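Local coordinates for protein prophenoloxidase b (Marsupenaeus japonicus, PDB 3WKY) that probably serves as the inactive precursor of a type 3 copper phenoloxidase that oxidises monophenols and o-diphenols at a dioxygen-bound copper pair, at residues Q13-P18 against A115-Y120; K246-W251 against F394-F399; S496-M501 against I538-A543. All coordinates share one frame; numbering follows the deposited sequence. Where two conformers were deposited one is given.

Contact 1: Q13-P18 against A115-Y120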
loop_
_atom_site.group_PDB
_atom_site.type_symbol
_atom_site.label_atom_id
_atom_site.label_comp_id
_atom_site.label_asym_id
_atom_site.label_seq_id
_atom_site.Cartn_x
_atom_site.Cartn_y
_atom_site.Cartn_z
ATOM N N GLN A 13 20.404 -31.370 -44.833
ATOM C CA GLN A 13 21.054 -32.202 -43.827
ATOM C C GLN A 13 21.835 -31.374 -42.811
ATOM O O GLN A 13 22.130 -31.847 -41.716
ATOM C CB GLN A 13 21.980 -33.217 -44.498
ATOM C CG GLN A 13 21.248 -34.319 -45.240
ATOM C CD GLN A 13 22.198 -35.281 -45.928
ATOM O OE1 GLN A 13 23.365 -34.958 -46.170
ATOM N NE2 GLN A 13 21.703 -36.470 -46.246
ATOM N N LEU A 14 22.173 -30.141 -43.174
ATOM C CA LEU A 14 22.925 -29.267 -42.279
ATOM C C LEU A 14 22.091 -28.850 -41.067
ATOM O O LEU A 14 22.641 -28.447 -40.046
ATOM C CB LEU A 14 23.398 -28.025 -43.025
ATOM C CG LEU A 14 24.095 -28.283 -44.359
ATOM C CD1 LEU A 14 24.169 -27.003 -45.176
ATOM C CD2 LEU A 14 25.477 -28.847 -44.137
ATOM N N PHE A 15 20.770 -28.943 -41.192
ATOM C CA PHE A 15 19.854 -28.585 -40.108
ATOM C C PHE A 15 19.804 -29.683 -39.053
ATOM O O PHE A 15 19.354 -29.452 -37.927
ATOM C CB PHE A 15 18.431 -28.398 -40.655
ATOM C CG PHE A 15 18.242 -27.167 -41.517
ATOM C CD1 PHE A 15 18.536 -27.194 -42.879
ATOM C CD2 PHE A 15 17.711 -25.997 -40.976
ATOM C CE1 PHE A 15 18.340 -26.070 -43.674
ATOM C CE2 PHE A 15 17.508 -24.866 -41.767
ATOM C CZ PHE A 15 17.824 -24.899 -43.119
ATOM N N TYR A 16 20.252 -30.884 -39.420
ATOM C CA TYR A 16 20.056 -32.063 -38.569
ATOM C C TYR A 16 21.038 -32.189 -37.397
ATOM O O TYR A 16 22.135 -31.634 -37.432
ATOM C CB TYR A 16 20.076 -33.341 -39.410
ATOM C CG TYR A 16 18.890 -33.458 -40.333
ATOM C CD1 TYR A 16 17.797 -32.611 -40.194
ATOM C CD2 TYR A 16 18.856 -34.412 -41.340
ATOM C CE1 TYR A 16 16.705 -32.704 -41.035
ATOM C CE2 TYR A 16 17.762 -34.515 -42.186
ATOM C CZ TYR A 16 16.691 -33.654 -42.027
ATOM O OH TYR A 16 15.598 -33.740 -42.859
ATOM N N LEU A 17 20.604 -32.921 -36.368
ATOM C CA LEU A 17 21.391 -33.168 -35.158
ATOM C C LEU A 17 22.183 -31.941 -34.690
ATOM O O LEU A 17 23.405 -32.000 -34.579
ATOM C CB LEU A 17 22.342 -34.354 -35.387
ATOM C CG LEU A 17 21.700 -35.649 -35.893
ATOM C CD1 LEU A 17 22.755 -36.750 -36.049
ATOM C CD2 LEU A 17 20.568 -36.121 -34.986
ATOM N N PRO A 18 21.485 -30.818 -34.423
ATOM C CA PRO A 18 22.194 -29.558 -34.165
ATOM C C PRO A 18 23.007 -29.540 -32.868
ATOM O O PRO A 18 23.878 -28.679 -32.725
ATOM C CB PRO A 18 21.057 -28.517 -34.116
ATOM C CG PRO A 18 19.836 -29.298 -33.758
ATOM C CD PRO A 18 20.017 -30.648 -34.402
ATOM N N ALA A 115 20.439 -18.574 -38.587
ATOM C CA ALA A 115 21.142 -18.062 -39.764
ATOM C C ALA A 115 20.814 -18.874 -41.026
ATOM O O ALA A 115 20.644 -18.306 -42.116
ATOM C CB ALA A 115 22.665 -18.034 -39.505
ATOM N N LEU A 116 20.714 -20.193 -40.880
ATOM C CA LEU A 116 20.389 -21.069 -42.006
ATOM C C LEU A 116 18.981 -20.816 -42.537
ATOM O O LEU A 116 18.770 -20.684 -43.745
ATOM C CB LEU A 116 20.513 -22.539 -41.604
ATOM C CG LEU A 116 21.818 -23.260 -41.932
ATOM C CD1 LEU A 116 21.669 -24.745 -41.639
ATOM C CD2 LEU A 116 22.193 -23.027 -43.393
ATOM N N TYR A 117 18.003 -20.755 -41.634
ATOM C CA TYR A 117 16.627 -20.480 -42.055
ATOM C C TYR A 117 16.545 -19.108 -42.713
ATOM O O TYR A 117 15.886 -18.946 -43.746
ATOM C CB TYR A 117 15.652 -20.555 -40.870
ATOM C CG TYR A 117 15.197 -21.952 -40.495
ATOM C CD1 TYR A 117 14.113 -22.542 -41.122
ATOM C CD2 TYR A 117 15.831 -22.662 -39.476
ATOM C CE1 TYR A 117 13.683 -23.816 -40.768
ATOM C CE2 TYR A 117 15.411 -23.936 -39.115
ATOM C CZ TYR A 117 14.341 -24.506 -39.763
ATOM O OH TYR A 117 13.925 -25.771 -39.400
ATOM N N HIS A 118 17.206 -18.115 -42.124
ATOM C CA HIS A 118 17.179 -16.771 -42.700
ATOM C C HIS A 118 17.771 -16.781 -44.107
ATOM O O HIS A 118 17.292 -16.078 -45.010
ATOM C CB HIS A 118 17.953 -15.775 -41.838
ATOM C CG HIS A 118 17.985 -14.392 -42.405
ATOM N ND1 HIS A 118 16.840 -13.710 -42.777
ATOM C CD2 HIS A 118 19.016 -13.555 -42.669
ATOM C CE1 HIS A 118 17.170 -12.519 -43.237
ATOM N NE2 HIS A 118 18.488 -12.397 -43.181
ATOM N N THR A 119 18.812 -17.586 -44.278
ATOM C CA THR A 119 19.489 -17.725 -45.572
ATOM C C THR A 119 18.553 -18.238 -46.668
ATOM O O THR A 119 18.615 -17.765 -47.812
ATOM C CB THR A 119 20.717 -18.631 -45.437
ATOM O OG1 THR A 119 21.693 -17.971 -44.618
ATOM C CG2 THR A 119 21.326 -18.932 -46.814
ATOM N N TYR A 120 17.684 -19.187 -46.337
ATOM C CA TYR A 120 16.712 -19.667 -47.320
ATOM C C TYR A 120 15.733 -18.575 -47.751
ATOM O O TYR A 120 15.263 -18.581 -48.885
ATOM C CB TYR A 120 15.941 -20.879 -46.798
ATOM C CG TYR A 120 16.625 -22.214 -46.988
ATOM C CD1 TYR A 120 17.748 -22.554 -46.244
ATOM C CD2 TYR A 120 16.127 -23.152 -47.889
ATOM C CE1 TYR A 120 18.365 -23.780 -46.395
ATOM C CE2 TYR A 120 16.741 -24.392 -48.045
ATOM C CZ TYR A 120 17.862 -24.693 -47.293
ATOM O OH TYR A 120 18.487 -25.913 -47.432
#
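The phenyl ring of F15 is the bump of this contact, and the hollow that takes it is formed by L116, Y117 and Y120 on one side of helix 109-122. CG anti to the carbonyl carbon (chi1 -70°) carries the F15 ring to the helix, where its CD2-CE2 edge meets Y117 and its CE1-CZ edge Y120. The first of these edges is turned to the face of Y117 in an edge-to-face pair, the ring planes 72° apart and F15 CE2 only 3.5 Å from Y117 CE2. The adjoining edge is met by Y120, whose ring comes from the opposite direction; F15 CZ lies 3.5 Å from Y120 CE1, with the rings oblique to each other. L116 makes the floor: its CB sits 3.8 Å from F15 CE2, and in one of its two deposited conformers CD1 stands 3.9 Å above the centre of the F15 ring as a CH-pi contact. L14 CB touches the same methyl from the side, 4.0 Å from L116 CD1. Outside the two segments, P132 and V137 also pack on F15, while Y117 OH hydrogen-bonds to P132 O and the Y117 ring meets W200 edge-to-face. The result is a buried aromatic cluster, F15-Y117-Y120, which ties the turn after helix 9-12 to helix 109-122, part of the all-alpha region of the hemocyanin-type fold.

Contact 2: K246-W251 against F394-F399. With CUO (Cu2-o2 cluster), chain J.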
loop_
_atom_site.group_PDB
_atom_site.type_symbol
_atom_site.label_atom_id
_atom_site.label_comp_id
_atom_site.label_asym_id
_atom_site.label_seq_id
_atom_site.Cartn_x
_atom_site.Cartn_y
_atom_site.Cartn_z
ATOM N N LYS A 246 -6.212 -8.937 -21.901
ATOM C CA LYS A 246 -6.030 -7.564 -21.459
ATOM C C LYS A 246 -4.586 -7.133 -21.664
ATOM O O LYS A 246 -3.657 -7.862 -21.309
ATOM C CB LYS A 246 -6.412 -7.442 -19.982
ATOM C CG LYS A 246 -7.885 -7.711 -19.728
ATOM C CD LYS A 246 -8.158 -8.024 -18.265
ATOM C CE LYS A 246 -9.593 -8.506 -18.069
ATOM N NZ LYS A 246 -9.861 -8.922 -16.668
ATOM N N ALA A 247 -4.398 -5.945 -22.235
ATOM C CA ALA A 247 -3.058 -5.434 -22.494
ATOM C C ALA A 247 -2.303 -5.295 -21.178
ATOM O O ALA A 247 -2.888 -4.948 -20.150
ATOM C CB ALA A 247 -3.130 -4.092 -23.171
ATOM N N PHE A 248 -1.009 -5.564 -21.217
ATOM C CA PHE A 248 -0.152 -5.251 -20.074
ATOM C C PHE A 248 0.435 -3.868 -20.347
ATOM O O PHE A 248 1.447 -3.740 -21.050
ATOM C CB PHE A 248 0.937 -6.299 -19.897
ATOM C CG PHE A 248 1.854 -6.016 -18.722
ATOM C CD1 PHE A 248 1.335 -5.838 -17.449
ATOM C CD2 PHE A 248 3.219 -5.913 -18.902
ATOM C CE1 PHE A 248 2.188 -5.567 -16.358
ATOM C CE2 PHE A 248 4.066 -5.642 -17.822
ATOM C CZ PHE A 248 3.540 -5.462 -16.559
ATOM N N GLU A 249 -0.216 -2.844 -19.784
ATOM C CA GLU A 249 0.100 -1.444 -20.083
ATOM C C GLU A 249 0.536 -0.631 -18.883
ATOM O O GLU A 249 1.333 0.299 -19.016
ATOM C CB GLU A 249 -1.106 -0.760 -20.721
ATOM C CG GLU A 249 -1.278 -1.177 -22.134
ATOM C CD GLU A 249 -2.428 -0.478 -22.823
ATOM O OE1 GLU A 249 -3.315 0.090 -22.135
ATOM O OE2 GLU A 249 -2.425 -0.515 -24.065
ATOM N N ASP A 250 0.004 -0.966 -17.712
ATOM C CA ASP A 250 0.427 -0.287 -16.484
ATOM C C ASP A 250 1.527 -1.135 -15.881
ATOM O O ASP A 250 1.267 -2.132 -15.208
ATOM C CB ASP A 250 -0.742 -0.137 -15.505
ATOM C CG ASP A 250 -0.361 0.615 -14.243
ATOM O OD1 ASP A 250 0.848 0.765 -13.955
ATOM O OD2 ASP A 250 -1.280 1.054 -13.525
ATOM N N TRP A 251 2.765 -0.731 -16.124
ATOM C CA TRP A 251 3.898 -1.598 -15.831
ATOM C C TRP A 251 4.298 -1.555 -14.356
ATOM O O TRP A 251 5.300 -2.156 -13.955
ATOM C CB TRP A 251 5.066 -1.260 -16.761
ATOM C CG TRP A 251 4.699 -1.483 -18.207
ATOM C CD1 TRP A 251 3.727 -2.323 -18.684
ATOM C CD2 TRP A 251 5.273 -0.839 -19.360
ATOM N NE1 TRP A 251 3.668 -2.241 -20.057
ATOM C CE2 TRP A 251 4.608 -1.341 -20.496
ATOM C CE3 TRP A 251 6.289 0.110 -19.537
ATOM C CZ2 TRP A 251 4.932 -0.933 -21.799
ATOM C CZ3 TRP A 251 6.607 0.521 -20.830
ATOM C CH2 TRP A 251 5.925 0.003 -21.943
ATOM N N PHE A 394 0.598 -12.641 -25.185
ATOM C CA PHE A 394 -0.587 -12.017 -25.753
ATOM C C PHE A 394 -0.993 -10.759 -24.995
ATOM O O PHE A 394 -1.593 -9.855 -25.563
ATOM C CB PHE A 394 -1.715 -13.037 -25.890
ATOM C CG PHE A 394 -1.423 -14.085 -26.924
ATOM C CD1 PHE A 394 -1.788 -13.884 -28.255
ATOM C CD2 PHE A 394 -0.736 -15.247 -26.580
ATOM C CE1 PHE A 394 -1.482 -14.840 -29.230
ATOM C CE2 PHE A 394 -0.428 -16.204 -27.538
ATOM C CZ PHE A 394 -0.816 -16.004 -28.867
ATOM N N ARG A 395 -0.628 -10.671 -23.721
ATOM C CA ARG A 395 -0.840 -9.421 -23.014
ATOM C C ARG A 395 0.117 -8.355 -23.555
ATOM O O ARG A 395 -0.261 -7.193 -23.711
ATOM C CB ARG A 395 -0.642 -9.618 -21.494
ATOM C CG ARG A 395 -1.638 -10.614 -20.862
ATOM C CD ARG A 395 -1.800 -10.347 -19.343
ATOM N NE ARG A 395 -2.268 -8.974 -19.129
ATOM C CZ ARG A 395 -2.083 -8.271 -18.017
ATOM N NH1 ARG A 395 -1.419 -8.796 -16.988
ATOM N NH2 ARG A 395 -2.549 -7.026 -17.941
ATOM N N TRP A 396 1.358 -8.752 -23.833
ATOM C CA TRP A 396 2.332 -7.823 -24.395
ATOM C C TRP A 396 1.893 -7.397 -25.798
ATOM O O TRP A 396 1.935 -6.214 -26.151
ATOM C CB TRP A 396 3.726 -8.465 -24.424
ATOM C CG TRP A 396 4.804 -7.516 -24.854
ATOM C CD1 TRP A 396 5.614 -7.638 -25.959
ATOM C CD2 TRP A 396 5.187 -6.284 -24.208
ATOM N NE1 TRP A 396 6.481 -6.568 -26.027
ATOM C CE2 TRP A 396 6.242 -5.725 -24.972
ATOM C CE3 TRP A 396 4.756 -5.615 -23.053
ATOM C CZ2 TRP A 396 6.851 -4.503 -24.637
ATOM C CZ3 TRP A 396 5.380 -4.401 -22.704
ATOM C CH2 TRP A 396 6.422 -3.866 -23.492
ATOM N N HIS A 397 1.441 -8.353 -26.594
ATOM C CA HIS A 397 1.005 -8.008 -27.946
ATOM C C HIS A 397 -0.328 -7.306 -28.043
ATOM O O HIS A 397 -0.582 -6.604 -29.023
ATOM C CB HIS A 397 1.129 -9.187 -28.915
ATOM C CG HIS A 397 2.494 -9.258 -29.489
ATOM N ND1 HIS A 397 2.889 -8.452 -30.531
ATOM C CD2 HIS A 397 3.607 -9.894 -29.052
ATOM C CE1 HIS A 397 4.178 -8.640 -30.765
ATOM N NE2 HIS A 397 4.627 -9.508 -29.880
ATOM N N LYS A 398 -1.177 -7.476 -27.035
ATOM C CA LYS A 398 -2.370 -6.642 -26.970
ATOM C C LYS A 398 -1.956 -5.186 -26.699
ATOM O O LYS A 398 -2.520 -4.270 -27.285
ATOM C CB LYS A 398 -3.370 -7.151 -25.924
ATOM C CG LYS A 398 -4.661 -6.321 -25.863
ATOM C CD LYS A 398 -5.530 -6.523 -27.133
ATOM C CE LYS A 398 -6.761 -5.632 -27.065
ATOM N NZ LYS A 398 -7.771 -5.992 -28.123
ATOM N N PHE A 399 -0.970 -4.967 -25.829
ATOM C CA PHE A 399 -0.438 -3.609 -25.648
ATOM C C PHE A 399 0.097 -3.060 -26.971
ATOM O O PHE A 399 -0.210 -1.929 -27.370
ATOM C CB PHE A 399 0.673 -3.581 -24.586
ATOM C CG PHE A 399 1.629 -2.419 -24.745
ATOM C CD1 PHE A 399 1.193 -1.115 -24.571
ATOM C CD2 PHE A 399 2.963 -2.640 -25.066
ATOM C CE1 PHE A 399 2.068 -0.034 -24.735
ATOM C CE2 PHE A 399 3.841 -1.585 -25.223
ATOM C CZ PHE A 399 3.399 -0.278 -25.062
HETATM CU CU1 CUO J . 6.464 -11.782 -32.857
HETATM CU CU2 CUO J . 6.782 -9.859 -29.828
HETATM O O1 CUO J . 7.317 -10.441 -31.647
HETATM O O2 CUO J . 7.175 -11.810 -30.720
#
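W251 lays the CZ2 corner of its indole over the face of F399, in an edge-to-face pair with planes 83° apart and W251 CZ2 3.7 Å from F399 CE2. The same corner touches W396, CZ2 to CZ3 3.6 Å, though there the two rings are oblique, and the three side chains form an aromatic cluster. W251 NE1 donates to F248 O, which lies in the indole plane 2.9 Å away, helping fix the ring's rotation. Beside the cluster, R395 folds back at chi3 (58°) to donate to two successive carbonyls. Its NE bonds to K246 O at 2.8 Å, almost straight and in the guanidinium plane, while NH2 reaches A247 O at 3.1 Å from above that carbonyl's plane; F248 CB covers a face of the guanidinium. In return, F248 N donates to R395 O at 3.1 Å, on the opposite face of this carbonyl from the helical donor F399 N. With an alanine for R395 both carbonyls lose their side-chain donors, and 246-247 is likely to be held less firmly to the helix. H397 points to the other side of the helix, its NE2 2.2 Å from a copper ion that H357 and H361 also bind; W396 NE1 bonds to H357 O. Helix 391-409 thus lies between the 246-251 loop and the copper site, with helix 294-310 against W251 and F399 and helix 218-239 against H397 and K398.

Contact 3: S496-M501 against I538-A543. With NAG (2-acetamido-2-deoxy-beta-D-glucopyranose), chain E.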
loop_
_atom_site.group_PDB
_atom_site.type_symbol
_atom_site.label_atom_id
_atom_site.label_comp_id
_atom_site.label_asym_id
_atom_site.label_seq_id
_atom_site.Cartn_x
_atom_site.Cartn_y
_atom_site.Cartn_z
ATOM N N SER A 496 -19.585 -2.491 -69.187
ATOM C CA SER A 496 -19.551 -3.038 -70.542
ATOM C C SER A 496 -18.203 -3.669 -70.884
ATOM O O SER A 496 -17.989 -4.129 -72.006
ATOM C CB SER A 496 -19.902 -1.958 -71.568
ATOM O OG SER A 496 -18.900 -0.958 -71.619
ATOM N N ASP A 497 -17.287 -3.698 -69.922
ATOM C CA ASP A 497 -16.027 -4.377 -70.187
ATOM C C ASP A 497 -15.609 -5.286 -69.048
ATOM O O ASP A 497 -16.271 -5.346 -68.009
ATOM C CB ASP A 497 -14.912 -3.392 -70.546
ATOM C CG ASP A 497 -13.924 -3.971 -71.554
ATOM O OD1 ASP A 497 -13.841 -5.215 -71.680
ATOM O OD2 ASP A 497 -13.222 -3.178 -72.216
ATOM N N PHE A 498 -14.547 -6.050 -69.284
ATOM C CA PHE A 498 -14.033 -6.970 -68.283
ATOM C C PHE A 498 -13.450 -6.147 -67.144
ATOM O O PHE A 498 -12.869 -5.084 -67.376
ATOM C CB PHE A 498 -12.952 -7.868 -68.879
ATOM C CG PHE A 498 -13.493 -9.029 -69.655
ATOM C CD1 PHE A 498 -13.964 -8.857 -70.948
ATOM C CD2 PHE A 498 -13.539 -10.296 -69.090
ATOM C CE1 PHE A 498 -14.470 -9.928 -71.664
ATOM C CE2 PHE A 498 -14.044 -11.373 -69.803
ATOM C CZ PHE A 498 -14.513 -11.185 -71.094
ATOM N N LYS A 499 -13.603 -6.635 -65.917
ATOM C CA LYS A 499 -13.098 -5.905 -64.759
ATOM C C LYS A 499 -12.266 -6.837 -63.892
ATOM O O LYS A 499 -12.645 -7.990 -63.675
ATOM C CB LYS A 499 -14.255 -5.336 -63.936
ATOM C CG LYS A 499 -15.059 -4.225 -64.605
ATOM C CD LYS A 499 -14.246 -2.948 -64.729
ATOM C CE LYS A 499 -15.091 -1.822 -65.302
ATOM N NZ LYS A 499 -14.282 -0.599 -65.541
ATOM N N ARG A 500 -11.124 -6.343 -63.424
ATOM C CA ARG A 500 -10.307 -7.079 -62.468
ATOM C C ARG A 500 -10.761 -6.676 -61.073
ATOM O O ARG A 500 -11.109 -5.515 -60.836
ATOM C CB ARG A 500 -8.830 -6.714 -62.606
ATOM C CG ARG A 500 -8.191 -7.030 -63.943
ATOM C CD ARG A 500 -6.684 -6.753 -63.902
ATOM N NE ARG A 500 -6.367 -5.460 -63.296
ATOM C CZ ARG A 500 -6.529 -4.288 -63.907
ATOM N NH1 ARG A 500 -7.012 -4.248 -65.144
ATOM N NH2 ARG A 500 -6.215 -3.155 -63.288
ATOM N N MET A 501 -10.761 -7.623 -60.148
ATOM C CA MET A 501 -11.047 -7.255 -58.775
ATOM C C MET A 501 -10.241 -8.072 -57.780
ATOM O O MET A 501 -9.738 -9.156 -58.103
ATOM C CB MET A 501 -12.532 -7.400 -58.495
ATOM C CG MET A 501 -13.000 -8.800 -58.605
ATOM S SD MET A 501 -13.745 -9.240 -57.050
ATOM C CE MET A 501 -15.239 -9.995 -57.652
ATOM N N ILE A 538 -13.380 -10.286 -64.574
ATOM C CA ILE A 538 -14.794 -10.631 -64.516
ATOM C C ILE A 538 -15.485 -10.093 -65.771
ATOM O O ILE A 538 -15.426 -8.894 -66.045
ATOM C CB ILE A 538 -15.466 -9.998 -63.264
ATOM C CG1 ILE A 538 -14.698 -10.368 -61.988
ATOM C CG2 ILE A 538 -16.912 -10.440 -63.132
ATOM C CD1 ILE A 538 -14.787 -11.828 -61.639
ATOM N N ALA A 539 -16.113 -10.982 -66.532
ATOM C CA ALA A 539 -16.856 -10.580 -67.728
ATOM C C ALA A 539 -18.087 -9.789 -67.322
ATOM O O ALA A 539 -18.620 -9.989 -66.224
ATOM C CB ALA A 539 -17.275 -11.808 -68.525
ATOM N N PRO A 540 -18.561 -8.901 -68.212
ATOM C CA PRO A 540 -19.849 -8.253 -67.965
ATOM C C PRO A 540 -20.889 -9.299 -67.593
ATOM O O PRO A 540 -20.900 -10.383 -68.182
ATOM C CB PRO A 540 -20.176 -7.620 -69.319
ATOM C CG PRO A 540 -18.822 -7.258 -69.862
ATOM C CD PRO A 540 -17.904 -8.385 -69.428
ATOM N N GLY A 541 -21.718 -8.998 -66.598
ATOM C CA GLY A 541 -22.686 -9.958 -66.104
ATOM C C GLY A 541 -22.303 -10.624 -64.788
ATOM O O GLY A 541 -21.377 -10.200 -64.088
ATOM N N ILE A 542 -23.022 -11.695 -64.474
ATOM C CA ILE A 542 -22.876 -12.399 -63.204
ATOM C C ILE A 542 -21.736 -13.418 -63.220
ATOM O O ILE A 542 -21.518 -14.101 -64.213
ATOM C CB ILE A 542 -24.213 -13.075 -62.816
ATOM C CG1 ILE A 542 -25.208 -12.014 -62.341
ATOM C CG2 ILE A 542 -24.019 -14.139 -61.745
ATOM C CD1 ILE A 542 -26.477 -12.578 -61.751
ATOM N N ALA A 543 -20.989 -13.504 -62.119
ATOM C CA ALA A 543 -19.922 -14.498 -62.003
ATOM C C ALA A 543 -19.947 -15.147 -60.628
ATOM O O ALA A 543 -20.399 -14.540 -59.648
ATOM C CB ALA A 543 -18.557 -13.874 -62.276
HETATM C C1 NAG E . -14.626 1.580 -62.485
HETATM C C2 NAG E . -14.108 2.641 -61.497
HETATM C C3 NAG E . -13.085 3.644 -62.048
HETATM C C4 NAG E . -12.361 3.193 -63.310
HETATM C C5 NAG E . -13.358 2.554 -64.252
HETATM C C6 NAG E . -12.704 2.210 -65.587
HETATM C C7 NAG E . -15.888 3.133 -59.870
HETATM C C8 NAG E . -17.387 3.173 -59.936
HETATM N N2 NAG E . -15.235 3.417 -60.997
HETATM O O3 NAG E . -12.123 3.901 -61.049
HETATM O O4 NAG E . -11.755 4.297 -63.945
HETATM O O5 NAG E . -13.811 1.382 -63.625
HETATM O O6 NAG E . -11.565 1.409 -65.356
HETATM O O7 NAG E . -15.335 2.854 -58.805
#
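K499 and I538 face each other in a single antiparallel bridge, a hydrogen-bonded pair in the Ig-like domain just ahead of strands 501-509 and 541-548. K499 N donates to I538 O at 2.9 Å, and I538 N returns a short, nearly straight bond of 2.6 Å to K499 O. The carbonyl of I538 is further engaged by a CA-H...O contact from F498 and by N493 ND2, which also bonds to D497 O. Around this bridge the side chains part in different directions. F498 turns CG anti to its carbonyl carbon (chi1 -81°), which swings the ring across to the other segment and sets its face over A539; A539 CA stands 3.9 Å from the ring centroid in a CH-pi contact, while A539 CB nears F498 CE2 at 3.5 Å. P540 CD lies over the rim of a face of the same ring, and its neighbour P540 CG rests 3.7 Å from D497 O. At the buried end the side chain of M501 is bent along its length, and its CG meets the CG1 branch of I538, with M501 CG and I538 CG1 4.1 Å apart; I545 of strand 541-548 touches both residues. The K499 side chain turns to the glycan instead. It kinks at chi2 (-69°) and then runs extended past N422, which carries an N-linked glycan. The ammonium group ends on the N-acetylglucosamine beside it, K499 NZ hydrogen-bonding to the ring oxygen O5 at 2.8 Å.

In the fold
The three contacts follow one another along the chain and none touches another. Contacts 1 and 2 lie on opposite sides of the chain's centre, with centres 34 Å apart and nearest atoms about 18 Å apart. Of the three, only contact 2 reaches the dicopper site, supplying the ligand H397; contact 1 is linked to it indirectly, Y117 meeting W200 on helix 193-205, which also carries the pocket residues H199 and H203. Contact 3 is remote from both, its centre 47 Å from that of contact 1 and 46 Å from that of contact 2. It belongs to the Ig-like domain, and the group it meets is a surface glycan, not the metal cluster.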